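Local coordinates for hypothetical protein (Giardia lamblia, PDB 3I3F) that is of unknown function but belongs to the YjgF/endoribonuclease L-PSP family of trimeric proteins, and binds pentanoic acid in the crystal, at residues N86-T91 and C119-Q124. Sequence-based numbering, arbitrary orientation.
Sequences NIFLST and CCVRAQ. With LEA (pentanoic acid), chain D.
Arg122 and Leu89 sit side by side on neighbouring parallel strands, 117-123 and 82-90, joined by helix 95-108 in the beta-alpha-beta unit of this YjgF-like fold. Arg122 buries more area in this contact than any other residue, 79 Å². In one of its two deposited conformers, a bend at chi2 (-58°) lays CD 3.7 Å from Leu89 CB and carries the guanidinium on toward the end of strand 82-90, where NH2 stands 3.0 Å from Ser90 O. In this conformer NH1 forms a salt bridge with Glu98 and NH2 a hydrogen bond to Leu93 O; together they tie strand 117-123 to the start of helix 95-108 and the turn before it.

Five backbone hydrogen bonds run between the strands, from Ile87 N to Cys119 O at one end to Thr91 N and Ala123 O at the other. That last bond is the most bent, 139° at the hydrogen, with the donor above the carbonyl plane. Thr91 also rests its methyl CG2 3.6 Å from the carbonyl carbon of Ala123.

On the face shared with Arg122, Leu89 CD1 and Ile87 CG2 both press on Cys120 SG, and Phe101 of helix 95-108 touches both. Phe88 occupies the other face, side by side with Val121, its CD1 reaching Ala123 CB at 3.7 Å; Val121 of the third subunit packs on this ring. The carboxylate of pentanoic acid, hydrogen-bonded to Arg118, lies obliquely off strand 117-123, with O1 3.3 Å from Cys119 CA and O2 3.5 Å from Cys120 CB. Asn86 OD1 is hydrogen-bonded to Asn135 ND2 of its own chain and of the second subunit; Cys119 SG, between its own backbone N and carbonyl carbon (chi1 65°), approaches Asn86 ND2 to 3.3 Å.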
loop_
_atom_site.group_PDB
_atom_site.type_symbol
_atom_site.label_atom_id
_atom_site.label_comp_id
_atom_site.label_asym_id
_atom_site.label_seq_id
_atom_site.Cartn_x
_atom_site.Cartn_y
_atom_site.Cartn_z
ATOM N N ASN A 86 1.616 3.747 -5.620
ATOM C CA ASN A 86 0.301 4.250 -5.228
ATOM C C ASN A 86 0.333 5.769 -5.235
ATOM O O ASN A 86 1.348 6.372 -4.884
ATOM C CB ASN A 86 -0.072 3.822 -3.805
ATOM C CG ASN A 86 -0.180 2.314 -3.616
ATOM O OD1 ASN A 86 -0.335 1.858 -2.482
ATOM N ND2 ASN A 86 -0.112 1.543 -4.694
ATOM N N ILE A 87 -0.787 6.382 -5.599
ATOM C CA ILE A 87 -0.909 7.833 -5.583
ATOM C C ILE A 87 -1.998 8.249 -4.603
ATOM O O ILE A 87 -3.109 7.717 -4.639
ATOM C CB ILE A 87 -1.264 8.378 -6.976
ATOM C CG1 ILE A 87 -0.175 8.012 -7.989
ATOM C CG2 ILE A 87 -1.447 9.894 -6.929
ATOM C CD1 ILE A 87 -0.691 7.868 -9.385
ATOM N N PHE A 88 -1.661 9.185 -3.722
ATOM C CA PHE A 88 -2.648 9.882 -2.910
ATOM C C PHE A 88 -2.715 11.319 -3.406
ATOM O O PHE A 88 -1.721 12.041 -3.357
ATOM C CB PHE A 88 -2.267 9.868 -1.425
ATOM C CG PHE A 88 -2.469 8.537 -0.749
ATOM C CD1 PHE A 88 -3.733 7.966 -0.672
ATOM C CD2 PHE A 88 -1.401 7.872 -0.161
ATOM C CE1 PHE A 88 -3.927 6.741 -0.040
ATOM C CE2 PHE A 88 -1.587 6.649 0.476
ATOM C CZ PHE A 88 -2.852 6.084 0.534
ATOM N N LEU A 89 -3.877 11.718 -3.912
ATOM C CA LEU A 89 -4.122 13.109 -4.274
ATOM C C LEU A 89 -4.892 13.763 -3.137
ATOM O O LEU A 89 -5.709 13.117 -2.486
ATOM C CB LEU A 89 -4.922 13.202 -5.574
ATOM C CG LEU A 89 -4.225 12.681 -6.834
ATOM C CD1 LEU A 89 -5.162 12.764 -8.029
ATOM C CD2 LEU A 89 -2.936 13.444 -7.107
ATOM N N SER A 90 -4.629 15.039 -2.886
ATOM C CA SER A 90 -5.334 15.744 -1.824
ATOM C C SER A 90 -6.832 15.767 -2.102
ATOM O O SER A 90 -7.259 15.932 -3.246
ATOM C CB SER A 90 -4.818 17.177 -1.686
ATOM O OG SER A 90 -5.569 17.888 -0.716
ATOM N N THR A 91 -7.628 15.607 -1.048
ATOM C CA THR A 91 -9.078 15.753 -1.157
ATOM C C THR A 91 -9.462 17.153 -1.651
ATOM O O THR A 91 -10.543 17.341 -2.209
ATOM C CB THR A 91 -9.773 15.476 0.192
ATOM O OG1 THR A 91 -9.121 16.217 1.229
ATOM C CG2 THR A 91 -9.718 13.993 0.524
ATOM N N CYS A 119 -2.498 2.626 -8.443
ATOM C CA CYS A 119 -3.818 3.003 -7.963
ATOM C C CYS A 119 -3.752 4.468 -7.560
ATOM O O CYS A 119 -2.666 5.021 -7.366
ATOM C CB CYS A 119 -4.273 2.119 -6.798
ATOM S SG CYS A 119 -3.300 2.268 -5.288
ATOM N N CYS A 120 -4.915 5.098 -7.463
ATOM C CA CYS A 120 -4.993 6.519 -7.163
ATOM C C CYS A 120 -6.300 6.821 -6.450
ATOM O O CYS A 120 -7.381 6.560 -6.984
ATOM C CB CYS A 120 -4.894 7.340 -8.450
ATOM S SG CYS A 120 -4.820 9.128 -8.189
ATOM N N VAL A 121 -6.199 7.349 -5.235
ATOM C CA VAL A 121 -7.371 7.754 -4.467
ATOM C C VAL A 121 -7.106 9.091 -3.796
ATOM O O VAL A 121 -5.957 9.527 -3.693
ATOM C CB VAL A 121 -7.737 6.716 -3.383
ATOM C CG1 VAL A 121 -8.018 5.357 -4.015
ATOM C CG2 VAL A 121 -6.631 6.611 -2.340
ATOM N N ARG A 122 -8.179 9.736 -3.347
ATOM C CA ARG A 122 -8.087 10.999 -2.618
ATOM C C ARG A 122 -7.926 10.726 -1.129
ATOM O O ARG A 122 -8.531 9.795 -0.596
ATOM C CB ARG A 122 -9.342 11.848 -2.828
ATOM C CG ARG A 122 -9.675 12.173 -4.270
ATOM C CD ARG A 122 -8.541 12.898 -4.963
ATOM N NE ARG A 122 -8.987 13.551 -6.189
ATOM C CZ ARG A 122 -9.456 14.794 -6.243
ATOM N NH1 ARG A 122 -9.841 15.311 -7.402
ATOM N NH2 ARG A 122 -9.537 15.521 -5.138
ATOM N N ALA A 123 -7.112 11.539 -0.461
ATOM C CA ALA A 123 -6.901 11.413 0.979
ATOM C C ALA A 123 -6.501 12.757 1.571
ATOM O O ALA A 123 -6.054 13.653 0.854
ATOM C CB ALA A 123 -5.834 10.368 1.271
ATOM N N GLN A 124 -6.677 12.892 2.882
ATOM C CA GLN A 124 -6.242 14.084 3.597
ATOM C C GLN A 124 -4.742 13.970 3.880
ATOM O O GLN A 124 -4.317 13.204 4.751
ATOM C CB GLN A 124 -7.040 14.248 4.894
ATOM C CG GLN A 124 -6.691 15.490 5.708
ATOM C CD GLN A 124 -7.416 15.540 7.041
ATOM O OE1 GLN A 124 -8.501 14.977 7.198
ATOM N NE2 GLN A 124 -6.815 16.217 8.013
HETATM C C2 LEA D . -5.754 4.801 -11.208
HETATM O O2 LEA D . -6.091 5.974 -11.478
HETATM C C3 LEA D . -6.743 3.669 -11.391
HETATM C C4 LEA D . -8.160 4.175 -11.661
HETATM C C5 LEA D . -9.055 3.076 -12.229
HETATM C C6 LEA D . -8.907 1.771 -11.475
HETATM O O1 LEA D . -4.609 4.520 -10.791
#